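Local coordinates for reticulocyte binding protein (Streptococcus agalactiae COH1, PDB 3FAW), which probably hydrolyses the alpha-1,6-glucosidic linkages of pullulan and related branched alpha-glucans, as a cell-wall-anchored streptococcal pullulanase, at residues A[275-280]-A[669-674]; A[314-319]-A[342-347]. One frame throughout, in Å; residues are numbered along the deposited sequence.

Both contacts lie at or just beyond the C-terminal ends of neighbouring strands of the catalytic TIM barrel: residues 275-280 follow strand 269-273, and residues 314-319 include the end of strand 312-315. Their centres are 13 Å apart, and interaction 2 is nested along the chain inside the loop closed by interaction 1. They touch through Tyr-342, whose OH probably hydrogen-bonds Asp-277 OD1 at 2.7 Å, while Asn-671 ND2 packs 3.2 Å from Tyr-342 CE2. Tyr-342 also binds a calcium ion through its backbone O, and that ion lies about 9 Å from the side chain of Asn-671. In alpha-amylase-family enzymes this end of the barrel carries the active site.

Interaction 1: residues A[275-280]-A[669-674]; sequences VRDFTS and AINHFD
The backbones of Asp-277 and His-672 come within 4.4 Å from CA to CA, and next to them Phe-673 N donates to Asp-277 O at 2.9 Å in a nearly straight bond (172°), the one direct hydrogen bond between the segments. A water adds to it, donating to Asp-277 O and to Phe-673 O, so the backbone carbonyl of Asp-277 receives two protons. The ring of His-672 leads away from the other segment; its ND1 gives Phe-673 O a further, weak bond.

The Asp-277 carboxylate lies against the backbone carbonyl of Asn-671, with CG 3.1 Å from Asn-671 O. Its oxygens make no bond there, since OD1 and Asn-671 O, 3.2 Å apart, are both acceptors. Donors are recruited elsewhere: Tyr-342 OH for OD1, and for OD2 the guanidinium of Arg-625 and a second water, 2.7 Å away, which also donates to Asn-671 OD1. Ser-663 OG is a further partner of that amide oxygen.

Beyond this polar patch, Phe-278 and Phe-673 make a T-shaped pair, the edge of Phe-278 directed at the face of Phe-673 with centroids 5.4 Å apart and planes at 67°. Phe-673 holds its ring opposite its own backbone N (chi1 -173°), and the two side chains run side by side, both touching Tyr-271 of the first barrel strand. At the other flank Ser-280 OG sits 3.1 Å from His-672 CB. The contact thus ties the loop after strand 269-273 to the exit of helix 668-671. Chemically, the arginine and the other donors probably offset the acceptor-acceptor repulsion at Asp-277, allowing a buried carboxylate to rest against a carbonyl oxygen.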
# COMPACT_ATOMS: atom_id res chain seq x y z
N VAL A 275 6.63 -1.87 -11.31
CA VAL A 275 7.91 -1.69 -12.03
C VAL A 275 8.10 -2.68 -13.18
O VAL A 275 8.66 -2.33 -14.23
CB VAL A 275 9.12 -1.77 -11.07
CG1 VAL A 275 10.43 -1.71 -11.85
CG2 VAL A 275 9.06 -0.64 -10.05
N ARG A 276 7.64 -3.91 -12.98
CA ARG A 276 7.62 -4.93 -14.03
C ARG A 276 6.65 -4.55 -15.15
O ARG A 276 7.04 -4.45 -16.32
CB ARG A 276 7.23 -6.29 -13.45
CG ARG A 276 7.19 -7.44 -14.45
CD ARG A 276 8.58 -7.79 -14.94
NE ARG A 276 8.58 -9.00 -15.77
CZ ARG A 276 9.67 -9.62 -16.20
NH1 ARG A 276 10.88 -9.18 -15.90
NH2 ARG A 276 9.54 -10.71 -16.95
N ASP A 277 5.38 -4.32 -14.78
CA ASP A 277 4.31 -4.02 -15.73
C ASP A 277 4.69 -2.94 -16.74
O ASP A 277 4.41 -3.07 -17.94
CB ASP A 277 3.05 -3.52 -15.01
CG ASP A 277 2.40 -4.58 -14.12
OD1 ASP A 277 2.88 -5.73 -14.08
OD2 ASP A 277 1.40 -4.23 -13.46
N PHE A 278 5.31 -1.88 -16.24
CA PHE A 278 5.48 -0.65 -17.00
C PHE A 278 6.45 -0.77 -18.17
O PHE A 278 6.43 0.08 -19.06
CB PHE A 278 5.93 0.48 -16.06
CG PHE A 278 5.73 1.87 -16.62
CD1 PHE A 278 4.50 2.28 -17.12
CD2 PHE A 278 6.77 2.80 -16.60
CE1 PHE A 278 4.31 3.56 -17.62
CE2 PHE A 278 6.59 4.08 -17.10
CZ PHE A 278 5.36 4.46 -17.60
N THR A 279 7.28 -1.81 -18.18
CA THR A 279 8.25 -2.03 -19.27
C THR A 279 8.42 -3.49 -19.70
O THR A 279 9.45 -3.83 -20.29
CB THR A 279 9.64 -1.44 -18.90
OG1 THR A 279 10.15 -2.11 -17.74
CG2 THR A 279 9.55 0.07 -18.63
N SER A 280 7.43 -4.34 -19.44
CA SER A 280 7.52 -5.76 -19.82
C SER A 280 6.91 -6.08 -21.19
O SER A 280 6.95 -7.23 -21.63
CB SER A 280 6.85 -6.65 -18.76
OG SER A 280 5.46 -6.38 -18.67
N ALA A 669 1.95 -11.43 -19.96
CA ALA A 669 0.93 -11.30 -21.02
C ALA A 669 -0.32 -10.58 -20.50
O ALA A 669 -0.89 -9.72 -21.19
CB ALA A 669 0.56 -12.67 -21.57
N ILE A 670 -0.74 -10.93 -19.29
CA ILE A 670 -1.87 -10.28 -18.62
C ILE A 670 -1.49 -8.90 -18.09
O ILE A 670 -2.25 -7.94 -18.26
CB ILE A 670 -2.39 -11.14 -17.44
CG1 ILE A 670 -3.14 -12.37 -17.96
CG2 ILE A 670 -3.30 -10.31 -16.53
CD1 ILE A 670 -4.50 -12.06 -18.57
N ASN A 671 -0.33 -8.81 -17.44
CA ASN A 671 0.01 -7.66 -16.59
C ASN A 671 0.76 -6.50 -17.26
O ASN A 671 0.90 -5.44 -16.64
CB ASN A 671 0.82 -8.14 -15.37
CG ASN A 671 -0.06 -8.68 -14.26
OD1 ASN A 671 -1.07 -7.91 -13.89
ND2 ASN A 671 0.17 -9.77 -13.74
N HIS A 672 1.23 -6.68 -18.49
CA HIS A 672 2.06 -5.65 -19.12
C HIS A 672 1.27 -4.39 -19.50
O HIS A 672 0.10 -4.45 -19.86
CB HIS A 672 2.82 -6.20 -20.35
CG HIS A 672 1.96 -6.44 -21.56
ND1 HIS A 672 1.83 -5.50 -22.56
CD2 HIS A 672 1.21 -7.50 -21.93
CE1 HIS A 672 1.02 -5.98 -23.50
NE2 HIS A 672 0.64 -7.19 -23.14
N PHE A 673 1.94 -3.24 -19.40
CA PHE A 673 1.43 -1.99 -19.93
C PHE A 673 1.52 -2.10 -21.46
O PHE A 673 2.59 -2.40 -21.99
CB PHE A 673 2.26 -0.82 -19.39
CG PHE A 673 1.73 0.55 -19.74
CD1 PHE A 673 0.82 1.19 -18.91
CD2 PHE A 673 2.17 1.20 -20.88
CE1 PHE A 673 0.35 2.46 -19.23
CE2 PHE A 673 1.70 2.47 -21.21
CZ PHE A 673 0.78 3.10 -20.38
N ASP A 674 0.40 -1.87 -22.13
CA ASP A 674 0.32 -1.94 -23.60
C ASP A 674 0.73 -0.60 -24.20
O ASP A 674 -0.07 0.33 -24.26
CB ASP A 674 -1.12 -2.30 -24.00
CG ASP A 674 -1.26 -2.60 -25.49
OD1 ASP A 674 -0.42 -2.16 -26.32
OD2 ASP A 674 -2.25 -3.28 -25.84
O HOH W 1 -0.72 -5.53 -12.50
O HOH W 2 5.11 -2.59 -20.65

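Interaction 2: residues A[314-319]-A[342-347]. With CA (calcium ion), chain D.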
# COMPACT_ATOMS: atom_id res chain seq x y z
N GLN A 314 3.40 6.42 -8.03
CA GLN A 314 3.31 5.43 -6.96
C GLN A 314 3.77 4.06 -7.45
O GLN A 314 3.23 3.53 -8.42
CB GLN A 314 1.88 5.35 -6.45
CG GLN A 314 1.69 4.39 -5.27
CD GLN A 314 0.30 4.50 -4.67
OE1 GLN A 314 -0.13 5.59 -4.25
NE2 GLN A 314 -0.41 3.37 -4.61
N LEU A 315 4.76 3.50 -6.77
CA LEU A 315 5.29 2.18 -7.13
C LEU A 315 4.78 1.10 -6.19
O LEU A 315 4.86 1.23 -4.97
CB LEU A 315 6.82 2.19 -7.10
CG LEU A 315 7.51 3.19 -8.03
CD1 LEU A 315 9.01 3.18 -7.78
CD2 LEU A 315 7.20 2.90 -9.50
N LEU A 316 4.25 0.03 -6.78
CA LEU A 316 3.91 -1.17 -6.02
C LEU A 316 5.15 -1.67 -5.27
O LEU A 316 6.27 -1.31 -5.64
CB LEU A 316 3.31 -2.25 -6.94
CG LEU A 316 1.79 -2.14 -7.14
CD1 LEU A 316 1.44 -0.99 -8.10
CD2 LEU A 316 1.16 -3.45 -7.61
N PRO A 317 4.96 -2.49 -4.21
CA PRO A 317 6.04 -2.82 -3.27
C PRO A 317 7.41 -3.15 -3.89
O PRO A 317 7.59 -4.19 -4.52
CB PRO A 317 5.47 -4.04 -2.53
CG PRO A 317 4.03 -3.76 -2.48
CD PRO A 317 3.71 -3.16 -3.83
N VAL A 318 8.37 -2.24 -3.68
CA VAL A 318 9.75 -2.43 -4.14
C VAL A 318 10.63 -3.03 -3.04
O VAL A 318 11.76 -3.45 -3.31
CB VAL A 318 10.38 -1.11 -4.68
CG1 VAL A 318 9.56 -0.56 -5.84
CG2 VAL A 318 10.51 -0.07 -3.57
N LEU A 319 10.13 -3.08 -1.81
CA LEU A 319 10.85 -3.77 -0.73
C LEU A 319 10.76 -5.29 -0.91
O LEU A 319 9.86 -5.78 -1.58
CB LEU A 319 10.33 -3.35 0.65
CG LEU A 319 10.72 -1.90 0.99
CD1 LEU A 319 9.66 -1.25 1.84
CD2 LEU A 319 12.08 -1.82 1.67
N TYR A 342 6.00 -13.76 -11.63
CA TYR A 342 5.39 -12.47 -11.35
C TYR A 342 4.82 -12.37 -9.94
O TYR A 342 4.25 -13.34 -9.42
CB TYR A 342 4.26 -12.20 -12.35
CG TYR A 342 3.67 -10.82 -12.21
CD1 TYR A 342 4.23 -9.75 -12.88
CD2 TYR A 342 2.58 -10.59 -11.38
CE1 TYR A 342 3.71 -8.48 -12.75
CE2 TYR A 342 2.05 -9.32 -11.24
CZ TYR A 342 2.62 -8.27 -11.93
OH TYR A 342 2.11 -7.01 -11.80
N ASN A 343 4.95 -11.20 -9.33
CA ASN A 343 4.40 -10.95 -7.99
C ASN A 343 4.21 -9.45 -7.82
O ASN A 343 5.14 -8.69 -8.10
CB ASN A 343 5.37 -11.50 -6.93
CG ASN A 343 4.73 -11.63 -5.55
OD1 ASN A 343 3.76 -10.96 -5.22
ND2 ASN A 343 5.30 -12.52 -4.74
N TRP A 344 3.03 -9.03 -7.37
CA TRP A 344 2.79 -7.61 -7.04
C TRP A 344 3.74 -7.15 -5.95
O TRP A 344 4.26 -6.04 -6.00
CB TRP A 344 1.35 -7.35 -6.57
CG TRP A 344 0.32 -7.22 -7.66
CD1 TRP A 344 0.54 -6.91 -8.97
CD2 TRP A 344 -1.10 -7.36 -7.51
NE1 TRP A 344 -0.66 -6.87 -9.65
CE2 TRP A 344 -1.68 -7.14 -8.78
CE3 TRP A 344 -1.94 -7.65 -6.42
CZ2 TRP A 344 -3.05 -7.21 -8.99
CZ3 TRP A 344 -3.31 -7.73 -6.64
CH2 TRP A 344 -3.85 -7.51 -7.92
N GLY A 345 3.95 -8.01 -4.95
CA GLY A 345 4.88 -7.75 -3.86
C GLY A 345 4.28 -7.67 -2.47
O GLY A 345 4.94 -7.19 -1.54
N TYR A 346 3.05 -8.16 -2.29
CA TYR A 346 2.37 -8.11 -1.00
C TYR A 346 2.63 -9.37 -0.16
O TYR A 346 1.74 -9.87 0.52
CB TYR A 346 0.87 -7.84 -1.20
CG TYR A 346 0.62 -6.52 -1.89
CD1 TYR A 346 0.77 -5.32 -1.20
CD2 TYR A 346 0.27 -6.47 -3.23
CE1 TYR A 346 0.56 -4.11 -1.83
CE2 TYR A 346 0.06 -5.26 -3.87
CZ TYR A 346 0.21 -4.08 -3.17
OH TYR A 346 0.01 -2.89 -3.80
N ASP A 347 3.87 -9.85 -0.22
CA ASP A 347 4.36 -10.95 0.62
C ASP A 347 5.68 -10.51 1.28
O ASP A 347 6.75 -11.01 0.94
CB ASP A 347 4.59 -12.20 -0.23
CG ASP A 347 3.37 -12.58 -1.05
OD1 ASP A 347 2.28 -12.72 -0.46
OD2 ASP A 347 3.51 -12.75 -2.28
CA CA D . 3.83 -15.31 -8.29
O HOH W 3 6.33 -4.80 -6.79
O HOH W 4 7.27 -6.20 -0.02
O HOH W 5 6.21 -14.96 -7.71
O HOH W 6 4.43 -17.95 -8.18
O HOH W 7 3.93 -15.88 -5.80
O HOH W 8 2.28 -13.70 -7.40
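Leu-316 and Pro-317 each lay one carbon over the face of an aromatic ring from segment 342-347, giving two successive CH-pi contacts. Leu-316 CD2 stands 4.1 Å from the centroid of the five-membered ring of Trp-344, 29° off its normal. Pro-317 CG lies 3.9 Å from the Tyr-346 centroid, 26° off the normal and displaced toward the rim at CE1; the two side chains run at about a right angle to each other. Tyr-346 reaches this place with CG opposite its carbonyl carbon (chi1 -61°); its OH bonds Asp-389 of strand 385-390, and its ring also meets His-573.

Between the two aromatic residues in sequence, Gly-345 adopts a positive phi and brings its carbonyl oxygen to 3.3 Å from Pro-317 CB. Its N donates to Asn-343 OD1 at 3.0 Å, from above the plane of that amide, closing an Asx turn, and Asn-343 ND2 in turn donates to Asp-347 OD2. No direct hydrogen bond joins the segments. A water does, donating to Pro-317 O at 2.7 Å and to Trp-344 O.

The sequence YNWGYD is the core of the YNWGYDP signature of type I pullulanases. Its first residue, Tyr-342, binds calcium at 2.3 Å through O, alongside Asn-340, Asp-665 and four waters. The direct contact is thus apolar CH-pi packing on the residues that follow strand 312-315, while the Asx turn and the calcium ion are consistent with a well-ordered signature loop.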